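Local coordinates for protein abietadiene synthase, chloroplastic (Abies grandis, PDB 3S9V) that is a largely helical chloroplast enzyme of the terpene synthase family, with an N-terminal terpene synthase domain and a metal-binding domain, at residues E399-F404 with K411-E416; R392-A397 with Y419-P424; S563-M568 with I574-F579. All blocks are in the same frame, centred on the assembly; numbering follows the deposited sequence.

Contact 1: residues E399-F404 with K411-E416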
ATOM      1  N   GLU A 399      -0.486  13.760  15.645  1.00 57.69           N
ATOM      2  CA  GLU A 399      -0.717  14.857  16.575  1.00 60.87           C
ATOM      3  C   GLU A 399       0.367  15.912  16.400  1.00 60.67           C
ATOM      4  O   GLU A 399       0.139  17.097  16.644  1.00 60.78           O
ATOM      5  CB  GLU A 399      -0.692  14.348  18.018  1.00 63.95           C
ATOM      6  CG  GLU A 399      -1.784  13.352  18.355  1.00 74.61           C
ATOM      7  CD  GLU A 399      -3.173  13.960  18.273  1.00 82.95           C
ATOM      8  OE1 GLU A 399      -3.590  14.352  17.162  1.00 86.22           O
ATOM      9  OE2 GLU A 399      -3.846  14.047  19.323  1.00 84.70           O
ATOM     10  N   ASN A 400       1.542  15.467  15.964  1.00 60.10           N
ATOM     11  CA  ASN A 400       2.686  16.352  15.778  1.00 59.19           C
ATOM     12  C   ASN A 400       3.114  16.547  14.324  1.00 56.56           C
ATOM     13  O   ASN A 400       4.120  17.204  14.059  1.00 58.73           O
ATOM     14  CB  ASN A 400       3.871  15.822  16.589  1.00 63.72           C
ATOM     15  CG  ASN A 400       3.526  15.608  18.051  1.00 71.23           C
ATOM     16  OD1 ASN A 400       3.141  16.545  18.754  1.00 72.83           O
ATOM     17  ND2 ASN A 400       3.660  14.370  18.517  1.00 72.00           N
ATOM     18  N   VAL A 401       2.364  15.979  13.385  1.00 52.14           N
ATOM     19  CA  VAL A 401       2.700  16.120  11.971  1.00 48.96           C
ATOM     20  C   VAL A 401       1.577  16.852  11.242  1.00 47.42           C
ATOM     21  O   VAL A 401       0.403  16.553  11.437  1.00 46.04           O
ATOM     22  CB  VAL A 401       2.931  14.745  11.305  1.00 52.37           C
ATOM     23  CG1 VAL A 401       3.413  14.936   9.864  1.00 51.51           C
ATOM     24  CG2 VAL A 401       3.948  13.943  12.109  1.00 48.98           C
ATOM     25  N   ASP A 402       1.944  17.812  10.399  1.00 46.87           N
ATOM     26  CA  ASP A 402       0.960  18.599   9.668  1.00 45.44           C
ATOM     27  C   ASP A 402       0.842  18.205   8.199  1.00 41.13           C
ATOM     28  O   ASP A 402       1.819  17.775   7.581  1.00 37.68           O
ATOM     29  CB  ASP A 402       1.313  20.084   9.769  1.00 51.39           C
ATOM     30  CG  ASP A 402       1.495  20.542  11.206  1.00 61.28           C
ATOM     31  OD1 ASP A 402       0.549  20.374  12.008  1.00 64.33           O
ATOM     32  OD2 ASP A 402       2.584  21.070  11.532  1.00 58.72           O
ATOM     33  N   ALA A 403      -0.362  18.359   7.651  1.00 35.09           N
ATOM     34  CA  ALA A 403      -0.615  18.030   6.253  1.00 34.27           C
ATOM     35  C   ALA A 403       0.187  18.941   5.334  1.00 33.79           C
ATOM     36  O   ALA A 403       0.291  20.147   5.565  1.00 29.56           O
ATOM     37  CB  ALA A 403      -2.103  18.151   5.939  1.00 35.73           C
ATOM     38  N   PHE A 404       0.757  18.343   4.292  1.00 35.90           N
ATOM     39  CA  PHE A 404       1.568  19.063   3.316  1.00 36.76           C
ATOM     40  C   PHE A 404       2.710  19.867   3.962  1.00 34.36           C
ATOM     41  O   PHE A 404       3.089  20.929   3.460  1.00 34.23           O
ATOM     42  CB  PHE A 404       0.675  19.989   2.477  1.00 33.91           C
ATOM     43  CG  PHE A 404      -0.535  19.306   1.904  1.00 34.71           C
ATOM     44  CD1 PHE A 404      -1.761  19.363   2.566  1.00 33.59           C
ATOM     45  CD2 PHE A 404      -0.446  18.586   0.714  1.00 34.08           C
ATOM     46  CE1 PHE A 404      -2.885  18.710   2.051  1.00 29.43           C
ATOM     47  CE2 PHE A 404      -1.561  17.928   0.191  1.00 30.89           C
ATOM     48  CZ  PHE A 404      -2.784  17.990   0.861  1.00 31.55           C
ATOM     49  N   LYS A 411       5.130  14.496  -0.188  1.00 24.54           N
ATOM     50  CA  LYS A 411       4.128  15.532  -0.446  1.00 22.94           C
ATOM     51  C   LYS A 411       3.093  15.663   0.680  1.00 25.32           C
ATOM     52  O   LYS A 411       2.786  16.769   1.116  1.00 27.00           O
ATOM     53  CB  LYS A 411       3.412  15.261  -1.770  1.00 22.93           C
ATOM     54  CG  LYS A 411       2.304  16.255  -2.084  1.00 20.78           C
ATOM     55  CD  LYS A 411       1.637  15.947  -3.415  1.00 21.74           C
ATOM     56  CE  LYS A 411       0.460  16.885  -3.671  1.00 27.18           C
ATOM     57  NZ  LYS A 411      -0.201  16.650  -4.991  1.00 25.34           N
ATOM     58  N   ASN A 412       2.549  14.544   1.150  1.00 22.30           N
ATOM     59  CA  ASN A 412       1.558  14.589   2.224  1.00 21.83           C
ATOM     60  C   ASN A 412       1.432  13.238   2.912  1.00 25.02           C
ATOM     61  O   ASN A 412       0.479  12.497   2.682  1.00 26.73           O
ATOM     62  CB  ASN A 412       0.191  15.021   1.680  1.00 18.29           C
ATOM     63  CG  ASN A 412      -0.852  15.209   2.785  1.00 22.74           C
ATOM     64  OD1 ASN A 412      -0.518  15.551   3.923  1.00 27.08           O
ATOM     65  ND2 ASN A 412      -2.121  15.011   2.443  1.00 18.39           N
ATOM     66  N   ILE A 413       2.396  12.929   3.768  1.00 22.45           N
ATOM     67  CA  ILE A 413       2.395  11.670   4.479  1.00 25.16           C
ATOM     68  C   ILE A 413       1.185  11.584   5.407  1.00 28.89           C
ATOM     69  O   ILE A 413       0.620  10.506   5.600  1.00 29.10           O
ATOM     70  CB  ILE A 413       3.710  11.494   5.285  1.00 25.77           C
ATOM     71  CG1 ILE A 413       3.906  10.024   5.636  1.00 27.47           C
ATOM     72  CG2 ILE A 413       3.686  12.352   6.547  1.00 30.83           C
ATOM     73  CD1 ILE A 413       4.051   9.129   4.419  1.00 29.04           C
ATOM     74  N   ARG A 414       0.773  12.719   5.970  1.00 28.97           N
ATOM     75  CA  ARG A 414      -0.377  12.723   6.870  1.00 27.90           C
ATOM     76  C   ARG A 414      -1.600  12.167   6.158  1.00 27.41           C
ATOM     77  O   ARG A 414      -2.366  11.393   6.731  1.00 28.56           O
ATOM     78  CB  ARG A 414      -0.680  14.134   7.367  1.00 33.81           C
ATOM     79  CG  ARG A 414      -1.749  14.173   8.450  1.00 35.15           C
ATOM     80  CD  ARG A 414      -2.267  15.582   8.671  1.00 41.64           C
ATOM     81  NE  ARG A 414      -3.273  15.632   9.727  1.00 41.82           N
ATOM     82  CZ  ARG A 414      -3.011  15.473  11.018  1.00 39.50           C
ATOM     83  NH1 ARG A 414      -1.771  15.255  11.422  1.00 40.45           N
ATOM     84  NH2 ARG A 414      -3.990  15.532  11.908  1.00 44.56           N
ATOM     85  N   GLY A 415      -1.781  12.564   4.902  1.00 27.83           N
ATOM     86  CA  GLY A 415      -2.912  12.077   4.138  1.00 24.26           C
ATOM     87  C   GLY A 415      -2.847  10.570   3.939  1.00 25.41           C
ATOM     88  O   GLY A 415      -3.870   9.884   3.969  1.00 23.21           O
ATOM     89  N   GLU A 416      -1.642  10.047   3.728  1.00 23.62           N
ATOM     90  CA  GLU A 416      -1.479   8.611   3.537  1.00 25.01           C
ATOM     91  C   GLU A 416      -1.747   7.881   4.842  1.00 20.01           C
ATOM     92  O   GLU A 416      -2.324   6.797   4.855  1.00 22.41           O
ATOM     93  CB  GLU A 416      -0.069   8.288   3.046  1.00 24.52           C
ATOM     94  CG  GLU A 416       0.203   8.704   1.614  1.00 21.15           C
ATOM     95  CD  GLU A 416       1.614   8.342   1.171  1.00 31.23           C
ATOM     96  OE1 GLU A 416       1.995   7.153   1.288  1.00 30.02           O
ATOM     97  OE2 GLU A 416       2.343   9.244   0.708  1.00 29.79           O
TER
HETATM   98  O   HOH W   1       2.305  15.610   5.345  1.00 38.84           O

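Contact 2: residues R392-A397 with Y419-P424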
ATOM      1  N   ARG A 392      -0.492   2.539  17.331  1.00 31.64           N
ATOM      2  CA  ARG A 392      -0.229   3.478  18.417  1.00 32.75           C
ATOM      3  C   ARG A 392       0.779   4.540  17.995  1.00 32.03           C
ATOM      4  O   ARG A 392       0.653   5.714  18.351  1.00 33.46           O
ATOM      5  CB  ARG A 392       0.267   2.737  19.664  1.00 37.44           C
ATOM      6  CG  ARG A 392      -0.850   2.010  20.403  1.00 41.74           C
ATOM      7  CD  ARG A 392      -0.400   1.366  21.710  1.00 53.47           C
ATOM      8  NE  ARG A 392       0.336   0.117  21.519  1.00 55.90           N
ATOM      9  CZ  ARG A 392       1.623   0.042  21.190  1.00 57.26           C
ATOM     10  NH1 ARG A 392       2.329   1.153  21.016  1.00 53.12           N
ATOM     11  NH2 ARG A 392       2.200  -1.144  21.040  1.00 49.70           N
ATOM     12  N   TYR A 393       1.769   4.134  17.213  1.00 29.60           N
ATOM     13  CA  TYR A 393       2.784   5.068  16.765  1.00 30.16           C
ATOM     14  C   TYR A 393       2.289   6.046  15.695  1.00 30.06           C
ATOM     15  O   TYR A 393       2.632   7.226  15.728  1.00 25.49           O
ATOM     16  CB  TYR A 393       4.000   4.301  16.251  1.00 26.17           C
ATOM     17  CG  TYR A 393       5.077   5.186  15.678  1.00 20.00           C
ATOM     18  CD1 TYR A 393       4.968   5.699  14.385  1.00 20.91           C
ATOM     19  CD2 TYR A 393       6.202   5.520  16.431  1.00 21.57           C
ATOM     20  CE1 TYR A 393       5.948   6.522  13.853  1.00 19.38           C
ATOM     21  CE2 TYR A 393       7.194   6.347  15.908  1.00 24.00           C
ATOM     22  CZ  TYR A 393       7.059   6.842  14.618  1.00 24.79           C
ATOM     23  OH  TYR A 393       8.036   7.651  14.089  1.00 35.35           O
ATOM     24  N   LEU A 394       1.494   5.564  14.743  1.00 29.69           N
ATOM     25  CA  LEU A 394       0.991   6.446  13.694  1.00 30.86           C
ATOM     26  C   LEU A 394      -0.007   7.455  14.243  1.00 32.44           C
ATOM     27  O   LEU A 394      -0.007   8.614  13.829  1.00 28.25           O
ATOM     28  CB  LEU A 394       0.350   5.641  12.555  1.00 24.42           C
ATOM     29  CG  LEU A 394       1.328   4.877  11.655  1.00 22.41           C
ATOM     30  CD1 LEU A 394       0.552   4.081  10.630  1.00 19.37           C
ATOM     31  CD2 LEU A 394       2.283   5.850  10.970  1.00 20.67           C
ATOM     32  N   ARG A 395      -0.847   7.015  15.179  1.00 33.99           N
ATOM     33  CA  ARG A 395      -1.844   7.896  15.780  1.00 39.10           C
ATOM     34  C   ARG A 395      -1.197   8.946  16.663  1.00 43.82           C
ATOM     35  O   ARG A 395      -1.668  10.083  16.737  1.00 45.32           O
ATOM     36  CB  ARG A 395      -2.870   7.096  16.587  1.00 34.93           C
ATOM     37  CG  ARG A 395      -3.846   6.346  15.702  1.00 33.68           C
ATOM     38  CD  ARG A 395      -4.933   5.648  16.486  1.00 40.50           C
ATOM     39  NE  ARG A 395      -5.844   4.932  15.593  1.00 50.09           N
ATOM     40  CZ  ARG A 395      -6.630   5.512  14.685  1.00 49.27           C
ATOM     41  NH1 ARG A 395      -6.631   6.832  14.537  1.00 44.68           N
ATOM     42  NH2 ARG A 395      -7.413   4.768  13.916  1.00 48.43           N
ATOM     43  N   ASN A 396      -0.116   8.573  17.336  1.00 45.87           N
ATOM     44  CA  ASN A 396       0.567   9.533  18.184  1.00 45.89           C
ATOM     45  C   ASN A 396       1.350  10.512  17.301  1.00 46.64           C
ATOM     46  O   ASN A 396       1.678  11.621  17.725  1.00 48.19           O
ATOM     47  CB  ASN A 396       1.511   8.821  19.148  1.00 43.80           C
ATOM     48  CG  ASN A 396       2.080   9.756  20.193  1.00 50.33           C
ATOM     49  OD1 ASN A 396       1.351  10.291  21.027  1.00 46.55           O
ATOM     50  ND2 ASN A 396       3.389   9.965  20.147  1.00 49.77           N
ATOM     51  N   ALA A 397       1.634  10.101  16.068  1.00 45.07           N
ATOM     52  CA  ALA A 397       2.374  10.942  15.135  1.00 45.53           C
ATOM     53  C   ALA A 397       1.484  11.985  14.456  1.00 47.51           C
ATOM     54  O   ALA A 397       1.935  13.092  14.167  1.00 47.36           O
ATOM     55  CB  ALA A 397       3.059  10.079  14.086  1.00 40.97           C
ATOM     56  N   TYR A 419      -5.558   7.953   5.710  1.00 22.74           N
ATOM     57  CA  TYR A 419      -6.289   6.995   4.888  1.00 25.16           C
ATOM     58  C   TYR A 419      -6.047   5.566   5.376  1.00 26.58           C
ATOM     59  O   TYR A 419      -6.990   4.805   5.604  1.00 26.75           O
ATOM     60  CB  TYR A 419      -5.874   7.088   3.419  1.00 21.14           C
ATOM     61  CG  TYR A 419      -6.653   6.120   2.553  1.00 27.31           C
ATOM     62  CD1 TYR A 419      -7.966   6.402   2.170  1.00 29.77           C
ATOM     63  CD2 TYR A 419      -6.116   4.881   2.200  1.00 26.01           C
ATOM     64  CE1 TYR A 419      -8.729   5.471   1.465  1.00 35.57           C
ATOM     65  CE2 TYR A 419      -6.871   3.940   1.495  1.00 31.99           C
ATOM     66  CZ  TYR A 419      -8.176   4.241   1.134  1.00 34.11           C
ATOM     67  OH  TYR A 419      -8.933   3.310   0.457  1.00 42.20           O
ATOM     68  N   ALA A 420      -4.775   5.215   5.538  1.00 23.45           N
ATOM     69  CA  ALA A 420      -4.397   3.884   5.992  1.00 27.02           C
ATOM     70  C   ALA A 420      -5.012   3.503   7.329  1.00 26.49           C
ATOM     71  O   ALA A 420      -5.360   2.346   7.538  1.00 28.51           O
ATOM     72  CB  ALA A 420      -2.878   3.768   6.074  1.00 25.32           C
ATOM     73  N   LEU A 421      -5.146   4.465   8.236  1.00 25.85           N
ATOM     74  CA  LEU A 421      -5.718   4.173   9.543  1.00 24.35           C
ATOM     75  C   LEU A 421      -7.233   4.061   9.535  1.00 26.42           C
ATOM     76  O   LEU A 421      -7.796   3.211  10.226  1.00 25.84           O
ATOM     77  CB  LEU A 421      -5.281   5.218  10.576  1.00 25.82           C
ATOM     78  CG  LEU A 421      -3.825   5.058  11.033  1.00 29.56           C
ATOM     79  CD1 LEU A 421      -3.462   6.148  12.030  1.00 28.69           C
ATOM     80  CD2 LEU A 421      -3.644   3.684  11.660  1.00 25.81           C
ATOM     81  N   LYS A 422      -7.896   4.901   8.746  1.00 25.08           N
ATOM     82  CA  LYS A 422      -9.350   4.860   8.689  1.00 27.25           C
ATOM     83  C   LYS A 422      -9.859   3.806   7.705  1.00 27.34           C
ATOM     84  O   LYS A 422     -10.888   3.177   7.942  1.00 27.02           O
ATOM     85  CB  LYS A 422      -9.905   6.239   8.321  1.00 32.56           C
ATOM     86  CG  LYS A 422     -11.405   6.372   8.511  1.00 35.95           C
ATOM     87  CD  LYS A 422     -11.864   7.784   8.201  1.00 42.44           C
ATOM     88  CE  LYS A 422     -13.357   7.946   8.418  1.00 45.65           C
ATOM     89  NZ  LYS A 422     -13.799   9.333   8.095  1.00 50.41           N
ATOM     90  N   TYR A 423      -9.134   3.606   6.608  1.00 28.34           N
ATOM     91  CA  TYR A 423      -9.527   2.618   5.604  1.00 27.35           C
ATOM     92  C   TYR A 423      -8.469   1.533   5.389  1.00 28.01           C
ATOM     93  O   TYR A 423      -7.821   1.479   4.332  1.00 25.86           O
ATOM     94  CB  TYR A 423      -9.831   3.320   4.280  1.00 29.11           C
ATOM     95  CG  TYR A 423     -10.951   4.331   4.391  1.00 27.47           C
ATOM     96  CD1 TYR A 423     -12.257   3.925   4.663  1.00 25.58           C
ATOM     97  CD2 TYR A 423     -10.697   5.696   4.266  1.00 25.73           C
ATOM     98  CE1 TYR A 423     -13.289   4.855   4.817  1.00 33.51           C
ATOM     99  CE2 TYR A 423     -11.720   6.636   4.418  1.00 36.95           C
ATOM    100  CZ  TYR A 423     -13.013   6.208   4.694  1.00 39.76           C
ATOM    101  OH  TYR A 423     -14.021   7.134   4.857  1.00 45.89           O
ATOM    102  N   PRO A 424      -8.276   0.658   6.396  1.00 26.33           N
ATOM    103  CA  PRO A 424      -7.303  -0.437   6.339  1.00 28.14           C
ATOM    104  C   PRO A 424      -7.667  -1.428   5.240  1.00 28.51           C
ATOM    105  O   PRO A 424      -8.706  -1.306   4.597  1.00 26.87           O
ATOM    106  CB  PRO A 424      -7.420  -1.095   7.716  1.00 27.91           C
ATOM    107  CG  PRO A 424      -7.949  -0.023   8.583  1.00 29.99           C
ATOM    108  CD  PRO A 424      -8.947   0.677   7.706  1.00 23.59           C
TER

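Contact 3: residues S563-M568 with I574-F579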
ATOM      1  N   SER A 563     -47.754 -18.928 -13.736  1.00 32.18           N
ATOM      2  CA  SER A 563     -48.978 -19.628 -13.354  1.00 32.69           C
ATOM      3  C   SER A 563     -49.530 -19.283 -11.973  1.00 33.92           C
ATOM      4  O   SER A 563     -50.592 -19.781 -11.596  1.00 36.44           O
ATOM      5  CB  SER A 563     -48.750 -21.134 -13.412  1.00 34.51           C
ATOM      6  OG  SER A 563     -47.751 -21.511 -12.480  1.00 41.56           O
ATOM      7  N   LEU A 564     -48.822 -18.449 -11.215  1.00 32.04           N
ATOM      8  CA  LEU A 564     -49.279 -18.089  -9.873  1.00 30.61           C
ATOM      9  C   LEU A 564     -49.428 -16.588  -9.667  1.00 31.05           C
ATOM     10  O   LEU A 564     -49.857 -16.142  -8.606  1.00 34.42           O
ATOM     11  CB  LEU A 564     -48.322 -18.660  -8.816  1.00 23.28           C
ATOM     12  CG  LEU A 564     -48.149 -20.178  -8.837  1.00 30.53           C
ATOM     13  CD1 LEU A 564     -47.215 -20.605  -7.735  1.00 36.02           C
ATOM     14  CD2 LEU A 564     -49.502 -20.848  -8.671  1.00 37.06           C
ATOM     15  N   VAL A 565     -49.079 -15.818 -10.689  1.00 33.18           N
ATOM     16  CA  VAL A 565     -49.160 -14.363 -10.629  1.00 37.12           C
ATOM     17  C   VAL A 565     -50.550 -13.838 -10.248  1.00 40.10           C
ATOM     18  O   VAL A 565     -50.680 -12.768  -9.650  1.00 40.52           O
ATOM     19  CB  VAL A 565     -48.732 -13.753 -11.988  1.00 39.90           C
ATOM     20  CG1 VAL A 565     -49.097 -12.283 -12.055  1.00 47.93           C
ATOM     21  CG2 VAL A 565     -47.235 -13.920 -12.171  1.00 43.15           C
ATOM     22  N   ASP A 566     -51.586 -14.596 -10.590  1.00 43.77           N
ATOM     23  CA  ASP A 566     -52.959 -14.197 -10.287  1.00 46.56           C
ATOM     24  C   ASP A 566     -53.315 -14.377  -8.811  1.00 45.59           C
ATOM     25  O   ASP A 566     -54.246 -13.745  -8.315  1.00 48.05           O
ATOM     26  CB  ASP A 566     -53.940 -14.987 -11.163  1.00 50.19           C
ATOM     27  CG  ASP A 566     -53.919 -14.538 -12.618  1.00 58.52           C
ATOM     28  OD1 ASP A 566     -54.339 -15.329 -13.492  1.00 61.49           O
ATOM     29  OD2 ASP A 566     -53.495 -13.390 -12.889  1.00 53.70           O
ATOM     30  N   GLN A 567     -52.578 -15.235  -8.112  1.00 40.67           N
ATOM     31  CA  GLN A 567     -52.834 -15.470  -6.692  1.00 39.90           C
ATOM     32  C   GLN A 567     -51.944 -14.582  -5.834  1.00 40.98           C
ATOM     33  O   GLN A 567     -51.906 -14.735  -4.618  1.00 45.30           O
ATOM     34  CB  GLN A 567     -52.559 -16.932  -6.333  1.00 30.51           C
ATOM     35  CG  GLN A 567     -53.359 -17.932  -7.143  1.00 39.70           C
ATOM     36  CD  GLN A 567     -52.978 -19.368  -6.849  1.00 43.49           C
ATOM     37  OE1 GLN A 567     -52.985 -19.802  -5.697  1.00 46.76           O
ATOM     38  NE2 GLN A 567     -52.648 -20.118  -7.895  1.00 43.68           N
ATOM     39  N   MET A 568     -51.240 -13.650  -6.469  1.00 39.34           N
ATOM     40  CA  MET A 568     -50.315 -12.768  -5.767  1.00 37.85           C
ATOM     41  C   MET A 568     -50.827 -11.389  -5.399  1.00 39.81           C
ATOM     42  O   MET A 568     -51.582 -10.768  -6.147  1.00 39.40           O
ATOM     43  CB  MET A 568     -49.039 -12.568  -6.596  1.00 36.77           C
ATOM     44  CG  MET A 568     -48.070 -13.733  -6.608  1.00 37.30           C
ATOM     45  SD  MET A 568     -46.558 -13.377  -7.566  1.00 26.91           S
ATOM     46  CE  MET A 568     -45.912 -15.063  -7.709  1.00 13.38           C
ATOM     47  N   ILE A 574     -46.004  -7.495  -9.131  1.00 36.21           N
ATOM     48  CA  ILE A 574     -45.123  -6.589  -9.845  1.00 37.36           C
ATOM     49  C   ILE A 574     -43.677  -7.020  -9.610  1.00 38.57           C
ATOM     50  O   ILE A 574     -42.902  -7.194 -10.556  1.00 38.42           O
ATOM     51  CB  ILE A 574     -45.315  -5.138  -9.333  1.00 40.34           C
ATOM     52  CG1 ILE A 574     -46.694  -4.617  -9.747  1.00 42.53           C
ATOM     53  CG2 ILE A 574     -44.213  -4.238  -9.862  1.00 39.33           C
ATOM     54  CD1 ILE A 574     -47.021  -3.256  -9.158  1.00 46.22           C
ATOM     55  N   CYS A 575     -43.325  -7.195  -8.339  1.00 35.36           N
ATOM     56  CA  CYS A 575     -41.978  -7.596  -7.976  1.00 32.13           C
ATOM     57  C   CYS A 575     -41.542  -8.826  -8.762  1.00 29.71           C
ATOM     58  O   CYS A 575     -40.475  -8.827  -9.367  1.00 29.14           O
ATOM     59  CB  CYS A 575     -41.890  -7.883  -6.475  1.00 28.59           C
ATOM     60  SG  CYS A 575     -40.311  -8.592  -5.974  0.50 25.37           S
ATOM     61  N   PHE A 576     -42.369  -9.866  -8.763  1.00 26.58           N
ATOM     62  CA  PHE A 576     -42.028 -11.088  -9.475  1.00 28.28           C
ATOM     63  C   PHE A 576     -41.898 -10.907 -10.990  1.00 32.11           C
ATOM     64  O   PHE A 576     -40.906 -11.340 -11.581  1.00 33.00           O
ATOM     65  CB  PHE A 576     -43.049 -12.197  -9.202  1.00 21.24           C
ATOM     66  CG  PHE A 576     -42.673 -13.505  -9.831  1.00 24.60           C
ATOM     67  CD1 PHE A 576     -41.604 -14.242  -9.336  1.00 26.60           C
ATOM     68  CD2 PHE A 576     -43.329 -13.961 -10.971  1.00 29.04           C
ATOM     69  CE1 PHE A 576     -41.185 -15.410  -9.970  1.00 26.67           C
ATOM     70  CE2 PHE A 576     -42.917 -15.130 -11.612  1.00 27.83           C
ATOM     71  CZ  PHE A 576     -41.840 -15.855 -11.111  1.00 28.03           C
ATOM     72  N   VAL A 577     -42.896 -10.289 -11.621  1.00 30.97           N
ATOM     73  CA  VAL A 577     -42.850 -10.078 -13.066  1.00 32.29           C
ATOM     74  C   VAL A 577     -41.510  -9.444 -13.418  1.00 30.77           C
ATOM     75  O   VAL A 577     -40.837  -9.882 -14.353  1.00 28.46           O
ATOM     76  CB  VAL A 577     -44.014  -9.168 -13.553  1.00 35.42           C
ATOM     77  CG1 VAL A 577     -43.847  -8.845 -15.030  1.00 28.83           C
ATOM     78  CG2 VAL A 577     -45.350  -9.875 -13.338  1.00 34.61           C
ATOM     79  N   GLY A 578     -41.126  -8.423 -12.654  1.00 30.62           N
ATOM     80  CA  GLY A 578     -39.851  -7.765 -12.878  1.00 31.26           C
ATOM     81  C   GLY A 578     -38.708  -8.753 -12.690  1.00 32.59           C
ATOM     82  O   GLY A 578     -37.791  -8.815 -13.506  1.00 30.60           O
ATOM     83  N   PHE A 579     -38.772  -9.535 -11.617  1.00 30.55           N
ATOM     84  CA  PHE A 579     -37.751 -10.536 -11.317  1.00 29.95           C
ATOM     85  C   PHE A 579     -37.604 -11.490 -12.502  1.00 29.41           C
ATOM     86  O   PHE A 579     -36.501 -11.726 -12.987  1.00 29.41           O
ATOM     87  CB  PHE A 579     -38.150 -11.320 -10.056  1.00 23.55           C
ATOM     88  CG  PHE A 579     -37.165 -12.391  -9.653  1.00 22.49           C
ATOM     89  CD1 PHE A 579     -36.002 -12.069  -8.969  1.00 23.03           C
ATOM     90  CD2 PHE A 579     -37.421 -13.732  -9.936  1.00 28.77           C
ATOM     91  CE1 PHE A 579     -35.107 -13.062  -8.569  1.00 20.60           C
ATOM     92  CE2 PHE A 579     -36.530 -14.735  -9.542  1.00 21.20           C
ATOM     93  CZ  PHE A 579     -35.372 -14.397  -8.858  1.00 17.20           C
TER

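Contact 1: residues E399-F404 with K411-E416
V401 and I413 open the contact with a light apolar touch, V401 CG1 standing 4.2 Å from I413 CG2. At D402 it is the main chain that serves: a water donates one hydrogen bond to D402 O and another to N412 OD1, and takes a weak bond from R414 N, bridging the loop to the first turn of helix 413-422. A403 rests its methyl on the arginine, CB lying 3.8 Å from R414 CD. The R414 chain leaves the helix with CG anti to the backbone N (chi1 -172°) and stays extended as far as NE, which carries the guanidinium to E418 and to the carbonyl of L398. F404 closes the segment. F404 N donates to N412 OD1 at 3.1 Å, approaching from above the carbonyl plane. F404 CA lies 3.4 Å from K411 O in a CA-H...O contact. The ring, meanwhile, lies almost flat on the N412 amide, the planes 19° apart and N412 CG 3.7 Å above the plane of the F404 ring, over its centre, while N412 CB adds a CH-pi contact on that face. N440 binds ND2, so both ends of the amide are held and its rotation is fixed. With OD1 also taking a weak 3.4 Å bond from G415 N, N412 is the asparagine N-cap of helix 413-422, here shared between the helix start and the loop leading to it.

Contact 2: residues R392-A397 with Y419-P424
L421 meets L394 and R395 where helices 381-397 and 413-422, two successive helices of the all-helical N-terminal terpene synthase domain, come together near their C-terminal ends. Along the second segment, Y419 and A420 look to other neighbours: the Y419 hydroxyl is hydrogen-bonded to S428, and A420 rests on L367 of helix 363-373. L421 then carries the joint, mainly with its CD1 methyl. With CD1 anti to CA (chi2 179°), that methyl is carried well forward from the helix, and L421 CD1 lodges 3.9 Å from L394 CB and 3.7 Å from R395 CG. The two partners are adjacent in sequence. No hydrogen bond crosses the contact; the leucine packs on aliphatic carbons and on the guanidinium. R395 runs extended from CG to NE, so that its guanidinium comes over the leucine: L421 CD1 sits 4.1 Å from the guanidinium plane, under one face and offset toward the rim, while L421 CB lies 4.0 Å from R395 NH2. The arginine thus offers both its aliphatic stem and a flat face, on the exposed flank of an otherwise buried meeting. Beyond it, K422 forms a salt bridge with E771 and the Y423 hydroxyl bonds H775, both from helix 768-781. Y423 is the first residue to leave the helical backbone conformation; Y423 N still reaches Y419 O at 2.7 Å, and Y423 CB stands 3.6 Å above the plane of the Y419 ring.

Contact 3: residues S563-M568 with I574-F579
A Met-aromatic contact joins M568 to F576, with V565 touching the same ring from the loop that precedes helix 570-594. M568 SD is 5.3 Å from the F576 ring centroid and 47° off its normal, an oblique approach. The nearest approach of the sulfur is to the root of the side chain, M568 SD to F576 CB at 4.0 Å; the methyl comes obliquely to the ring's first carbon, M568 CE lying 4.2 Å from F576 CG. The methionine chain is extended beyond CG, which lets a residue on the loop send its terminal group to the helix. The loop itself is folded back by Q567 N donating to L564 O at 2.9 Å, a turn that brings V565 and M568 to the same helix. Both segments belong to the metal-binding domain of the terpene synthase family, an all-helical bundle, and the loop here connects two of its successive helices, 547-559 and 570-594. All three residues of the contact are buried, and no hydrogen bond passes between the two segments. V565 CG2 approaches F576 CD2 obliquely, 4.1 Å away. F576 holds its ring out from its own helix with CG anti to the backbone N (chi1 -175°), toward the loop and helix 547-559. There F553 packs edge-to-face with it, and S556, also of helix 547-559, touches both F576 and M568.

In the fold
Contacts 1 and 2 form one neighbourhood, their centres 11 Å apart and both built on helix 413-422. Contact 1 is nested along the chain inside the loop closed by contact 2: the former fastens the connecting loop to the start of that helix, the latter sets the last turns of helices 381-397 and 413-422 together. Their centres lie 16 and 13 Å from the centre of the chain in space. Contact 3 follows later in sequence, 49 Å from that centre, in the metal-binding domain instead of the N-terminal one. Its nearest atoms are about 41 Å from contact 1 and 31 Å from contact 2, so the two regions do not touch.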